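Local coordinates for protein glycerol-3-phosphate dehydrogenase [NAD(+)] (Dunaliella salina, PDB 6IUY) that probably interconverts dihydroxyacetone phosphate and sn-glycerol 3-phosphate with NAD(H), and also carries a haloacid dehalogenase-type phosphatase domain that binds magnesium, at residues N465-G470 with A518-S523. Numbering follows the deposited sequence.
With 13P (1,3-dihydroxyacetonephosphate), chain D.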
ATOM      1  N   ASN A 465      16.077  -1.784  -0.227  1.00 35.27           N
ATOM      2  CA  ASN A 465      17.427  -1.239  -0.375  1.00 37.27           C
ATOM      3  C   ASN A 465      17.945  -1.482  -1.768  1.00 32.43           C
ATOM      4  O   ASN A 465      18.813  -0.764  -2.234  1.00 34.80           O
ATOM      5  CB  ASN A 465      18.416  -1.848   0.642  1.00 36.13           C
ATOM      6  CG  ASN A 465      18.319  -1.200   2.005  1.00 37.86           C
ATOM      7  OD1 ASN A 465      18.030  -0.011   2.116  1.00 34.20           O
ATOM      8  ND2 ASN A 465      18.546  -1.987   3.058  1.00 37.89           N
ATOM      9  N   ILE A 466      17.447  -2.515  -2.433  1.00 29.71           N
ATOM     10  CA  ILE A 466      17.764  -2.666  -3.855  1.00 36.28           C
ATOM     11  C   ILE A 466      17.170  -1.482  -4.638  1.00 38.16           C
ATOM     12  O   ILE A 466      17.870  -0.830  -5.404  1.00 39.77           O
ATOM     13  CB  ILE A 466      17.198  -3.969  -4.471  1.00 39.52           C
ATOM     14  CG1 ILE A 466      17.763  -5.213  -3.788  1.00 37.34           C
ATOM     15  CG2 ILE A 466      17.460  -3.999  -6.001  1.00 35.02           C
ATOM     16  CD1 ILE A 466      17.167  -6.517  -4.347  1.00 35.58           C
ATOM     17  N   VAL A 467      15.874  -1.212  -4.444  1.00 34.75           N
ATOM     18  CA  VAL A 467      15.211  -0.096  -5.143  1.00 39.46           C
ATOM     19  C   VAL A 467      15.894   1.230  -4.832  1.00 40.10           C
ATOM     20  O   VAL A 467      15.963   2.102  -5.693  1.00 39.48           O
ATOM     21  CB  VAL A 467      13.691   0.032  -4.769  1.00 37.04           C
ATOM     22  CG1 VAL A 467      13.033   1.123  -5.583  1.00 35.65           C
ATOM     23  CG2 VAL A 467      12.962  -1.284  -4.987  1.00 36.33           C
ATOM     24  N   ALA A 468      16.404   1.396  -3.607  1.00 36.95           N
ATOM     25  CA  ALA A 468      17.061   2.653  -3.241  1.00 36.06           C
ATOM     26  C   ALA A 468      18.367   2.828  -4.017  1.00 38.95           C
ATOM     27  O   ALA A 468      18.763   3.965  -4.315  1.00 36.70           O
ATOM     28  CB  ALA A 468      17.324   2.732  -1.727  1.00 35.57           C
ATOM     29  N   VAL A 469      19.041   1.721  -4.340  1.00 35.42           N
ATOM     30  CA  VAL A 469      20.213   1.788  -5.222  1.00 33.62           C
ATOM     31  C   VAL A 469      19.769   2.266  -6.601  1.00 34.56           C
ATOM     32  O   VAL A 469      20.350   3.196  -7.165  1.00 33.65           O
ATOM     33  CB  VAL A 469      20.947   0.423  -5.330  1.00 34.23           C
ATOM     34  CG1 VAL A 469      22.013   0.442  -6.452  1.00 34.18           C
ATOM     35  CG2 VAL A 469      21.630   0.102  -3.998  1.00 38.48           C
ATOM     36  N   GLY A 470      18.715   1.651  -7.128  1.00 36.97           N
ATOM     37  CA  GLY A 470      18.188   2.066  -8.414  1.00 39.01           C
ATOM     38  C   GLY A 470      17.792   3.526  -8.399  1.00 38.89           C
ATOM     39  O   GLY A 470      18.093   4.253  -9.328  1.00 42.73           O
ATOM     40  N   ALA A 518       6.395   3.450   2.986  1.00 35.43           N
ATOM     41  CA  ALA A 518       7.081   4.495   3.732  1.00 37.32           C
ATOM     42  C   ALA A 518       8.616   4.306   3.680  1.00 39.75           C
ATOM     43  O   ALA A 518       9.360   5.220   3.321  1.00 44.37           O
ATOM     44  CB  ALA A 518       6.585   4.532   5.175  1.00 41.41           C
ATOM     45  N   ASP A 519       9.083   3.111   4.004  1.00 41.75           N
ATOM     46  CA  ASP A 519      10.524   2.828   4.040  1.00 42.39           C
ATOM     47  C   ASP A 519      11.170   3.033   2.667  1.00 38.26           C
ATOM     48  O   ASP A 519      12.261   3.587   2.558  1.00 37.58           O
ATOM     49  CB  ASP A 519      10.767   1.391   4.528  1.00 32.83           C
ATOM     50  CG  ASP A 519      12.217   1.142   4.957  1.00 45.86           C
ATOM     51  OD1 ASP A 519      13.029   2.104   4.937  1.00 42.42           O
ATOM     52  OD2 ASP A 519      12.543  -0.021   5.324  1.00 42.48           O
ATOM     53  N   LEU A 520      10.499   2.554   1.625  1.00 38.75           N
ATOM     54  CA  LEU A 520      11.048   2.614   0.273  1.00 39.52           C
ATOM     55  C   LEU A 520      11.298   4.066  -0.160  1.00 37.28           C
ATOM     56  O   LEU A 520      12.290   4.382  -0.843  1.00 38.01           O
ATOM     57  CB  LEU A 520      10.095   1.908  -0.694  1.00 36.53           C
ATOM     58  CG  LEU A 520      10.352   2.029  -2.188  1.00 36.80           C
ATOM     59  CD1 LEU A 520      11.586   1.244  -2.579  1.00 41.18           C
ATOM     60  CD2 LEU A 520       9.147   1.546  -2.955  1.00 39.43           C
ATOM     61  N   ILE A 521      10.410   4.947   0.282  1.00 35.10           N
ATOM     62  CA  ILE A 521      10.445   6.360  -0.076  1.00 38.79           C
ATOM     63  C   ILE A 521      11.565   7.093   0.667  1.00 39.45           C
ATOM     64  O   ILE A 521      12.437   7.717   0.044  1.00 35.35           O
ATOM     65  CB  ILE A 521       9.088   7.027   0.234  1.00 33.14           C
ATOM     66  CG1 ILE A 521       8.015   6.494  -0.722  1.00 37.01           C
ATOM     67  CG2 ILE A 521       9.181   8.553   0.133  1.00 32.94           C
ATOM     68  CD1 ILE A 521       6.610   7.098  -0.488  1.00 39.02           C
ATOM     69  N   ALA A 522      11.538   7.006   1.997  1.00 37.47           N
ATOM     70  CA  ALA A 522      12.580   7.605   2.835  1.00 39.16           C
ATOM     71  C   ALA A 522      13.951   7.147   2.403  1.00 35.48           C
ATOM     72  O   ALA A 522      14.877   7.949   2.329  1.00 43.31           O
ATOM     73  CB  ALA A 522      12.351   7.273   4.317  1.00 33.01           C
ATOM     74  N   SER A 523      14.096   5.862   2.106  1.00 38.03           N
ATOM     75  CA  SER A 523      15.409   5.344   1.717  1.00 38.74           C
ATOM     76  C   SER A 523      15.806   5.719   0.306  1.00 38.74           C
ATOM     77  O   SER A 523      17.008   5.792  -0.016  1.00 38.92           O
ATOM     78  CB  SER A 523      15.440   3.827   1.878  1.00 39.92           C
ATOM     79  OG  SER A 523      15.046   3.514   3.203  1.00 39.32           O
TER
HETATM   80  P   13P D 702      20.113   3.135   3.970  0.61 45.18           P
HETATM   81  O1P 13P D 702      18.619   2.924   4.037  0.86 48.23           O
HETATM   82  O2P 13P D 702      20.401   4.376   4.765  0.88 38.29           O
HETATM   83  O3P 13P D 702      20.486   3.304   2.522  0.33 40.72           O
HETATM   84  O1  13P D 702      21.016   1.954   4.557  0.26 42.05           O
HETATM   85  C1  13P D 702      20.489   0.698   4.921  1.00 39.52           C
HETATM   86  C2  13P D 702      19.309   0.988   5.786  1.00 40.87           C
HETATM   87  O2  13P D 702      19.306   1.980   6.484  0.10 41.08           O
HETATM   88  C3  13P D 702      18.119   0.070   5.796  1.00 45.16           C
HETATM   89  O3  13P D 702      16.945   0.863   5.871  0.26 40.68           O
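Val467 and Ala468 of helix 454-477 pack on Leu520 and Ser523 of helix 514-526 in a small, buried helix-helix contact within the all-helical C-terminal region of the dehydrogenase, at the edge of the dihydroxyacetone phosphate pocket. Where Ala468 faces Ser523 the helices come close, their CA atoms 5.9 Å apart, and no hydrogen bond joins the two segments. Ala468 CB rests on the backbone of Ser523, 3.5 Å from its O, and the same methyl lies near the side chain of Asn529, a residue that binds the substrate. Farther from the substrate, the side chains of Val467 and Leu520 meet at about a right angle; Met495 of helix 481-502 packs against both. On the pocket side, Asn465 and Ser523 border the ligand from different helices. Asn465 starts out away from helix 514-526, but with CG beside its backbone N (chi1 -81°) the amide comes to lie beside the substrate carbons, ND2 3.5 Å from 13P C3, a van der Waals approach. Replacing it by an alanine takes away the amide, and is likely to open a gap beside C1 and C3 of the substrate. Ser523 OG faces the phosphate, 3.7 Å from 13P O1P, a distance at which no hydrogen bond is made, and its placement is uncertain. The grip on the substrate comes instead from Lys464, the backbone amides of Arg528 and Asn529, and Lys380, which Asp519, one turn before Ser523, probably positions through a salt bridge from OD2. At the tightest point of the helix contact, Leu520 CD1 presses against the stem and one branch of Val467, 3.3 Å from both CB and CG1.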